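Local coordinates for protein glutamate racemase (Campylobacter jejuni, PDB 3UHF) that belongs to the Asp/Glu/hydantoin racemase family, with an alpha/beta fold built on two parallel beta sheets, at residues L37-F49 and I225-E237. Residues are numbered along the deposited sequence; the frame is centred on the assembly and turned at random.
Sequences LSVLKSLYEARLF and IHSGDAIVEFLKE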
ATOM      1  N   LEU A  37       2.968   6.568   2.521  1.00 19.64           N
ATOM      2  CA  LEU A  37       2.618   7.869   1.964  1.00 21.81           C
ATOM      3  C   LEU A  37       2.127   7.753   0.507  1.00 24.43           C
ATOM      4  O   LEU A  37       1.366   8.594   0.040  1.00 24.33           O
ATOM      5  CB  LEU A  37       3.806   8.837   2.070  1.00 23.42           C
ATOM      6  CG  LEU A  37       4.204   9.257   3.494  1.00 21.97           C
ATOM      7  CD1 LEU A  37       5.508  10.072   3.501  1.00 22.54           C
ATOM      8  CD2 LEU A  37       3.079  10.030   4.201  1.00 23.77           C
ATOM      9  N   SER A  38       2.555   6.717  -0.211  1.00 20.38           N
ATOM     10  CA  SER A  38       2.120   6.560  -1.594  1.00 18.48           C
ATOM     11  C   SER A  38       0.613   6.273  -1.650  1.00 22.63           C
ATOM     12  O   SER A  38      -0.085   6.699  -2.583  1.00 21.33           O
ATOM     13  CB  SER A  38       2.916   5.470  -2.319  1.00 21.91           C
ATOM     14  OG  SER A  38       2.646   4.189  -1.786  1.00 19.20           O
ATOM     15  N   VAL A  39       0.124   5.563  -0.638  1.00 17.94           N
ATOM     16  CA  VAL A  39      -1.299   5.284  -0.496  1.00 21.19           C
ATOM     17  C   VAL A  39      -2.019   6.522   0.019  1.00 23.04           C
ATOM     18  O   VAL A  39      -3.090   6.885  -0.481  1.00 22.08           O
ATOM     19  CB  VAL A  39      -1.550   4.087   0.449  1.00 17.64           C
ATOM     20  CG1 VAL A  39      -3.046   3.911   0.709  1.00 18.93           C
ATOM     21  CG2 VAL A  39      -0.969   2.813  -0.161  1.00 19.53           C
ATOM     22  N   LEU A  40      -1.424   7.185   1.006  1.00 22.78           N
ATOM     23  CA  LEU A  40      -1.999   8.422   1.526  1.00 20.90           C
ATOM     24  C   LEU A  40      -2.233   9.423   0.396  1.00 24.44           C
ATOM     25  O   LEU A  40      -3.285  10.068   0.327  1.00 24.15           O
ATOM     26  CB  LEU A  40      -1.095   9.036   2.591  1.00 21.17           C
ATOM     27  CG  LEU A  40      -1.663  10.306   3.228  1.00 27.35           C
ATOM     28  CD1 LEU A  40      -2.888   9.960   4.051  1.00 27.87           C
ATOM     29  CD2 LEU A  40      -0.614  11.018   4.084  1.00 28.33           C
ATOM     30  N   LYS A  41      -1.257   9.528  -0.501  1.00 19.67           N
ATOM     31  CA  LYS A  41      -1.359  10.446  -1.629  1.00 23.84           C
ATOM     32  C   LYS A  41      -2.613  10.174  -2.457  1.00 25.89           C
ATOM     33  O   LYS A  41      -3.355  11.095  -2.787  1.00 24.20           O
ATOM     34  CB  LYS A  41      -0.108  10.353  -2.501  1.00 20.28           C
ATOM     35  CG  LYS A  41      -0.071  11.342  -3.657  1.00 25.08           C
ATOM     36  CD  LYS A  41       1.320  11.334  -4.289  1.00 31.79           C
ATOM     37  CE  LYS A  41       1.473  12.418  -5.340  1.00 37.40           C
ATOM     38  NZ  LYS A  41       0.582  12.179  -6.505  1.00 40.76           N
ATOM     39  N   SER A  42      -2.860   8.908  -2.786  1.00 22.65           N
ATOM     40  CA  SER A  42      -4.037   8.568  -3.585  1.00 22.75           C
ATOM     41  C   SER A  42      -5.320   8.924  -2.854  1.00 26.09           C
ATOM     42  O   SER A  42      -6.246   9.481  -3.452  1.00 22.63           O
ATOM     43  CB  SER A  42      -4.045   7.074  -3.928  1.00 22.35           C
ATOM     44  OG  SER A  42      -2.847   6.695  -4.581  1.00 24.48           O
ATOM     45  N   LEU A  43      -5.378   8.592  -1.565  1.00 19.98           N
ATOM     46  CA  LEU A  43      -6.576   8.864  -0.759  1.00 22.22           C
ATOM     47  C   LEU A  43      -6.858  10.350  -0.630  1.00 26.32           C
ATOM     48  O   LEU A  43      -8.006  10.794  -0.687  1.00 27.16           O
ATOM     49  CB  LEU A  43      -6.428   8.253   0.633  1.00 22.43           C
ATOM     50  CG  LEU A  43      -6.290   6.733   0.679  1.00 23.45           C
ATOM     51  CD1 LEU A  43      -5.866   6.287   2.072  1.00 25.01           C
ATOM     52  CD2 LEU A  43      -7.614   6.078   0.283  1.00 21.34           C
ATOM     53  N   TYR A  44      -5.786  11.108  -0.464  1.00 26.06           N
ATOM     54  CA  TYR A  44      -5.839  12.549  -0.289  1.00 25.06           C
ATOM     55  C   TYR A  44      -6.303  13.237  -1.567  1.00 27.29           C
ATOM     56  O   TYR A  44      -7.192  14.098  -1.541  1.00 30.59           O
ATOM     57  CB  TYR A  44      -4.429  13.007   0.086  1.00 26.72           C
ATOM     58  CG  TYR A  44      -4.252  14.462   0.412  1.00 31.15           C
ATOM     59  CD1 TYR A  44      -4.935  15.054   1.468  1.00 29.92           C
ATOM     60  CD2 TYR A  44      -3.359  15.237  -0.307  1.00 28.87           C
ATOM     61  CE1 TYR A  44      -4.745  16.392   1.780  1.00 34.02           C
ATOM     62  CE2 TYR A  44      -3.161  16.569  -0.006  1.00 31.46           C
ATOM     63  CZ  TYR A  44      -3.853  17.141   1.036  1.00 36.36           C
ATOM     64  OH  TYR A  44      -3.651  18.472   1.323  1.00 38.36           O
ATOM     65  N   GLU A  45      -5.700  12.869  -2.690  1.00 28.67           N
ATOM     66  CA  GLU A  45      -6.031  13.525  -3.952  1.00 32.48           C
ATOM     67  C   GLU A  45      -7.430  13.156  -4.440  1.00 31.22           C
ATOM     68  O   GLU A  45      -8.068  13.924  -5.166  1.00 29.00           O
ATOM     69  CB  GLU A  45      -4.960  13.239  -5.010  1.00 33.33           C
ATOM     70  CG  GLU A  45      -3.582  13.755  -4.585  1.00 41.40           C
ATOM     71  CD  GLU A  45      -2.481  13.474  -5.599  1.00 47.55           C
ATOM     72  OE1 GLU A  45      -2.720  12.733  -6.581  1.00 48.98           O
ATOM     73  OE2 GLU A  45      -1.361  13.998  -5.405  1.00 51.09           O
ATOM     74  N   ALA A  46      -7.920  11.994  -4.017  1.00 25.78           N
ATOM     75  CA  ALA A  46      -9.273  11.558  -4.377  1.00 30.05           C
ATOM     76  C   ALA A  46     -10.378  12.331  -3.642  1.00 31.19           C
ATOM     77  O   ALA A  46     -11.560  12.215  -3.984  1.00 31.31           O
ATOM     78  CB  ALA A  46      -9.420  10.056  -4.139  1.00 28.59           C
ATOM     79  N   ARG A  47      -9.987  13.110  -2.636  1.00 30.47           N
ATOM     80  CA  ARG A  47     -10.917  13.916  -1.843  1.00 33.92           C
ATOM     81  C   ARG A  47     -12.082  13.128  -1.249  1.00 39.23           C
ATOM     82  O   ARG A  47     -13.242  13.524  -1.379  1.00 39.14           O
ATOM     83  CB  ARG A  47     -11.431  15.106  -2.660  1.00 35.14           C
ATOM     84  CG  ARG A  47     -10.316  16.047  -3.092  1.00 41.25           C
ATOM     85  CD  ARG A  47     -10.823  17.453  -3.353  1.00 49.77           C
ATOM     86  NE  ARG A  47      -9.717  18.360  -3.644  1.00 57.79           N
ATOM     87  CZ  ARG A  47      -9.807  19.686  -3.620  1.00 65.77           C
ATOM     88  NH1 ARG A  47     -10.958  20.271  -3.311  1.00 70.25           N
ATOM     89  NH2 ARG A  47      -8.745  20.428  -3.902  1.00 67.78           N
ATOM     90  N   LEU A  48     -11.764  12.021  -0.589  1.00 35.33           N
ATOM     91  CA  LEU A  48     -12.783  11.133  -0.043  1.00 35.84           C
ATOM     92  C   LEU A  48     -13.126  11.476   1.398  1.00 32.30           C
ATOM     93  O   LEU A  48     -14.251  11.244   1.852  1.00 39.22           O
ATOM     94  CB  LEU A  48     -12.293   9.684  -0.081  1.00 35.00           C
ATOM     95  CG  LEU A  48     -11.853   9.060  -1.404  1.00 41.41           C
ATOM     96  CD1 LEU A  48     -11.274   7.679  -1.137  1.00 39.31           C
ATOM     97  CD2 LEU A  48     -13.002   8.977  -2.384  1.00 39.55           C
ATOM     98  N   PHE A  49     -12.152  12.013   2.126  1.00 33.86           N
ATOM     99  CA  PHE A  49     -12.290  12.179   3.569  1.00 30.53           C
ATOM    100  C   PHE A  49     -12.014  13.598   4.035  1.00 30.75           C
ATOM    101  O   PHE A  49     -11.344  14.370   3.349  1.00 33.60           O
ATOM    102  CB  PHE A  49     -11.346  11.218   4.285  1.00 33.64           C
ATOM    103  CG  PHE A  49     -11.435   9.822   3.775  1.00 35.15           C
ATOM    104  CD1 PHE A  49     -10.371   9.248   3.108  1.00 36.59           C
ATOM    105  CD2 PHE A  49     -12.605   9.095   3.923  1.00 34.95           C
ATOM    106  CE1 PHE A  49     -10.455   7.959   2.621  1.00 40.99           C
ATOM    107  CE2 PHE A  49     -12.695   7.806   3.436  1.00 40.29           C
ATOM    108  CZ  PHE A  49     -11.619   7.242   2.783  1.00 38.22           C
ATOM    109  N   ILE A 225      -0.016  -1.597 -11.888  1.00 17.13           N
ATOM    110  CA  ILE A 225      -1.134  -1.539 -10.954  1.00 21.06           C
ATOM    111  C   ILE A 225      -0.672  -0.900  -9.647  1.00 22.35           C
ATOM    112  O   ILE A 225       0.146  -1.466  -8.932  1.00 19.47           O
ATOM    113  CB  ILE A 225      -1.724  -2.950 -10.672  1.00 15.30           C
ATOM    114  CG1 ILE A 225      -1.999  -3.697 -11.983  1.00 21.74           C
ATOM    115  CG2 ILE A 225      -2.964  -2.838  -9.809  1.00 17.42           C
ATOM    116  CD1 ILE A 225      -2.994  -3.007 -12.913  1.00 24.96           C
ATOM    117  N   HIS A 226      -1.207   0.282  -9.344  1.00 18.83           N
ATOM    118  CA  HIS A 226      -0.784   1.072  -8.177  1.00 17.09           C
ATOM    119  C   HIS A 226      -1.739   0.743  -7.008  1.00 19.82           C
ATOM    120  O   HIS A 226      -2.961   0.822  -7.162  1.00 17.93           O
ATOM    121  CB  HIS A 226      -0.869   2.547  -8.601  1.00 18.49           C
ATOM    122  CG  HIS A 226      -0.383   3.539  -7.591  1.00 26.82           C
ATOM    123  ND1 HIS A 226      -1.032   3.774  -6.399  1.00 24.27           N
ATOM    124  CD2 HIS A 226       0.643   4.425  -7.643  1.00 26.20           C
ATOM    125  CE1 HIS A 226      -0.403   4.734  -5.742  1.00 26.50           C
ATOM    126  NE2 HIS A 226       0.611   5.152  -6.478  1.00 24.02           N
ATOM    127  N   SER A 227      -1.191   0.324  -5.867  1.00 16.16           N
ATOM    128  CA  SER A 227      -2.011  -0.122  -4.733  1.00 18.60           C
ATOM    129  C   SER A 227      -2.862   0.993  -4.140  1.00 19.32           C
ATOM    130  O   SER A 227      -3.980   0.748  -3.668  1.00 17.71           O
ATOM    131  CB  SER A 227      -1.137  -0.764  -3.636  1.00 14.86           C
ATOM    132  OG  SER A 227      -0.594  -2.000  -4.074  1.00 17.58           O
ATOM    133  N   GLY A 228      -2.336   2.215  -4.158  1.00 18.66           N
ATOM    134  CA  GLY A 228      -3.075   3.369  -3.665  1.00 20.66           C
ATOM    135  C   GLY A 228      -4.264   3.721  -4.544  1.00 24.23           C
ATOM    136  O   GLY A 228      -5.370   3.961  -4.054  1.00 21.24           O
ATOM    137  N   ASP A 229      -4.043   3.783  -5.848  1.00 18.44           N
ATOM    138  CA  ASP A 229      -5.156   4.043  -6.766  1.00 18.01           C
ATOM    139  C   ASP A 229      -6.169   2.904  -6.681  1.00 19.79           C
ATOM    140  O   ASP A 229      -7.371   3.127  -6.778  1.00 19.49           O
ATOM    141  CB  ASP A 229      -4.651   4.188  -8.200  1.00 26.56           C
ATOM    142  CG  ASP A 229      -3.747   5.404  -8.386  1.00 33.56           C
ATOM    143  OD1 ASP A 229      -3.833   6.346  -7.567  1.00 33.28           O
ATOM    144  OD2 ASP A 229      -2.958   5.421  -9.358  1.00 28.72           O
ATOM    145  N   ALA A 230      -5.678   1.681  -6.501  1.00 19.98           N
ATOM    146  CA  ALA A 230      -6.565   0.522  -6.391  1.00 19.38           C
ATOM    147  C   ALA A 230      -7.492   0.629  -5.183  1.00 19.07           C
ATOM    148  O   ALA A 230      -8.695   0.376  -5.288  1.00 18.83           O
ATOM    149  CB  ALA A 230      -5.754  -0.772  -6.318  1.00 20.22           C
ATOM    150  N   ILE A 231      -6.935   0.984  -4.027  1.00 19.33           N
ATOM    151  CA  ILE A 231      -7.746   1.058  -2.819  1.00 19.07           C
ATOM    152  C   ILE A 231      -8.756   2.212  -2.924  1.00 18.50           C
ATOM    153  O   ILE A 231      -9.856   2.113  -2.399  1.00 20.62           O
ATOM    154  CB  ILE A 231      -6.879   1.130  -1.515  1.00 26.90           C
ATOM    155  CG1 ILE A 231      -7.737   0.968  -0.255  1.00 32.45           C
ATOM    156  CG2 ILE A 231      -6.131   2.454  -1.426  1.00 24.64           C
ATOM    157  CD1 ILE A 231      -8.524  -0.323  -0.172  1.00 36.43           C
ATOM    158  N   VAL A 232      -8.411   3.287  -3.628  1.00 23.07           N
ATOM    159  CA  VAL A 232      -9.394   4.359  -3.837  1.00 22.84           C
ATOM    160  C   VAL A 232     -10.648   3.824  -4.544  1.00 22.43           C
ATOM    161  O   VAL A 232     -11.771   4.068  -4.106  1.00 23.62           O
ATOM    162  CB  VAL A 232      -8.820   5.557  -4.630  1.00 24.79           C
ATOM    163  CG1 VAL A 232      -9.938   6.482  -5.077  1.00 24.96           C
ATOM    164  CG2 VAL A 232      -7.793   6.328  -3.786  1.00 23.19           C
ATOM    165  N   GLU A 233     -10.458   3.074  -5.624  1.00 21.22           N
ATOM    166  CA  GLU A 233     -11.602   2.563  -6.382  1.00 23.42           C
ATOM    167  C   GLU A 233     -12.404   1.560  -5.553  1.00 26.46           C
ATOM    168  O   GLU A 233     -13.635   1.539  -5.584  1.00 26.68           O
ATOM    169  CB  GLU A 233     -11.126   1.921  -7.681  1.00 29.46           C
ATOM    170  CG  GLU A 233     -10.405   2.892  -8.596  1.00 29.36           C
ATOM    171  CD  GLU A 233     -11.278   4.092  -8.939  1.00 43.32           C
ATOM    172  OE1 GLU A 233     -12.392   3.882  -9.471  1.00 44.04           O
ATOM    173  OE2 GLU A 233     -10.861   5.239  -8.663  1.00 44.36           O
ATOM    174  N   PHE A 234     -11.676   0.729  -4.819  1.00 24.70           N
ATOM    175  CA  PHE A 234     -12.245  -0.263  -3.912  1.00 24.73           C
ATOM    176  C   PHE A 234     -13.131   0.385  -2.848  1.00 28.04           C
ATOM    177  O   PHE A 234     -14.247  -0.079  -2.584  1.00 27.84           O
ATOM    178  CB  PHE A 234     -11.076  -1.040  -3.276  1.00 21.41           C
ATOM    179  CG  PHE A 234     -11.482  -2.104  -2.284  1.00 27.48           C
ATOM    180  CD1 PHE A 234     -11.510  -3.440  -2.657  1.00 31.27           C
ATOM    181  CD2 PHE A 234     -11.784  -1.773  -0.975  1.00 31.88           C
ATOM    182  CE1 PHE A 234     -11.856  -4.421  -1.749  1.00 37.50           C
ATOM    183  CE2 PHE A 234     -12.137  -2.749  -0.063  1.00 41.45           C
ATOM    184  CZ  PHE A 234     -12.168  -4.076  -0.451  1.00 39.41           C
ATOM    185  N   LEU A 235     -12.637   1.453  -2.224  1.00 25.62           N
ATOM    186  CA  LEU A 235     -13.391   2.123  -1.170  1.00 26.27           C
ATOM    187  C   LEU A 235     -14.674   2.770  -1.672  1.00 29.61           C
ATOM    188  O   LEU A 235     -15.706   2.727  -0.993  1.00 31.83           O
ATOM    189  CB  LEU A 235     -12.527   3.174  -0.474  1.00 27.58           C
ATOM    190  CG  LEU A 235     -11.416   2.529   0.358  1.00 28.09           C
ATOM    191  CD1 LEU A 235     -10.474   3.587   0.912  1.00 29.61           C
ATOM    192  CD2 LEU A 235     -12.028   1.699   1.475  1.00 30.99           C
ATOM    193  N   LYS A 236     -14.613   3.376  -2.855  1.00 28.71           N
ATOM    194  CA  LYS A 236     -15.804   4.009  -3.427  1.00 34.79           C
ATOM    195  C   LYS A 236     -16.919   2.997  -3.669  1.00 37.96           C
ATOM    196  O   LYS A 236     -18.109   3.326  -3.594  1.00 40.21           O
ATOM    197  CB  LYS A 236     -15.451   4.774  -4.705  1.00 35.93           C
ATOM    198  CG  LYS A 236     -14.546   5.983  -4.434  1.00 38.19           C
ATOM    199  CD  LYS A 236     -14.365   6.893  -5.645  1.00 40.86           C
ATOM    200  CE  LYS A 236     -13.359   6.318  -6.626  1.00 50.25           C
ATOM    201  NZ  LYS A 236     -12.894   7.331  -7.619  1.00 53.24           N
ATOM    202  N   GLU A 237     -16.538   1.755  -3.937  1.00 36.24           N
ATOM    203  CA  GLU A 237     -17.516   0.698  -4.173  1.00 42.26           C
ATOM    204  C   GLU A 237     -18.044   0.061  -2.883  1.00 41.06           C
ATOM    205  O   GLU A 237     -19.204  -0.333  -2.812  1.00 42.37           O
ATOM    206  CB  GLU A 237     -16.896  -0.387  -5.047  1.00 37.50           C
ATOM    207  CG  GLU A 237     -16.456   0.089  -6.410  1.00 42.68           C
ATOM    208  CD  GLU A 237     -15.403  -0.823  -7.010  1.00 49.43           C
ATOM    209  OE1 GLU A 237     -14.951  -0.558  -8.145  1.00 50.23           O
ATOM    210  OE2 GLU A 237     -15.024  -1.800  -6.329  1.00 41.82           O
TER
HETATM  211  O   HOH W   1       1.068   7.536  -4.936  1.00 25.44           O
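Two neighbouring helices of the racemase alpha/beta fold pack here: helix 37-45 on helix 227-237. Helix 37-45 follows strand 26-31 of the five-stranded parallel sheet. Helix 227-237 follows strand 223-226, an outer strand of the four-stranded parallel sheet. The contact thus joins the two halves of the fold, a helix after a strand of each sheet, packed against each other. The axes approach to 7.9 Å and cross at -41°. The closest backbone approach is at G228, whose CA lies 4.1 Å from V39 CA. S42 CB and OG rest on the G228 carbonyl group, with S42 OG 3.3 Å from G228 C.

H226 is the N-cap of helix 227-237. H226 ND1 accepts from D229 N (3.1 Å) and weakly from G228 N. The ring's other nitrogen, NE2, shares a water with S38 O, which lies at the ring edge. Both ring nitrogens therefore have partners, which would hold the imidazole in place between the helices. The S38 hydroxyl instead turns to the backbone O of T205, a residue of the D-glutamic acid pocket.

Further along, V232 fits against the turn S42-A46. V232 CG1 meets A46 CB at 3.7 Å. V232 CG2 lies 3.5 Å from S42 O. L43 slides past V232 in the opposite direction and crosses L235 at about a right angle; L43 CD2 lies 3.8 Å from L235 CD1. L235 CD1 also reaches the edge of the F49 ring, and L235 touches M89 and I91 of strand 89-92. After the Schellman motif at R47, L48 CD2 lies across the aliphatic part of K236. K236 bends at chi3, and its NZ makes a salt bridge with E233 OE2.

One direct hydrogen bond links the helices. S42 OG, anti to its own carbonyl carbon (chi1 -56°), donates to D229 OD1 over 3.2 Å, arriving 45° out of the carboxylate plane.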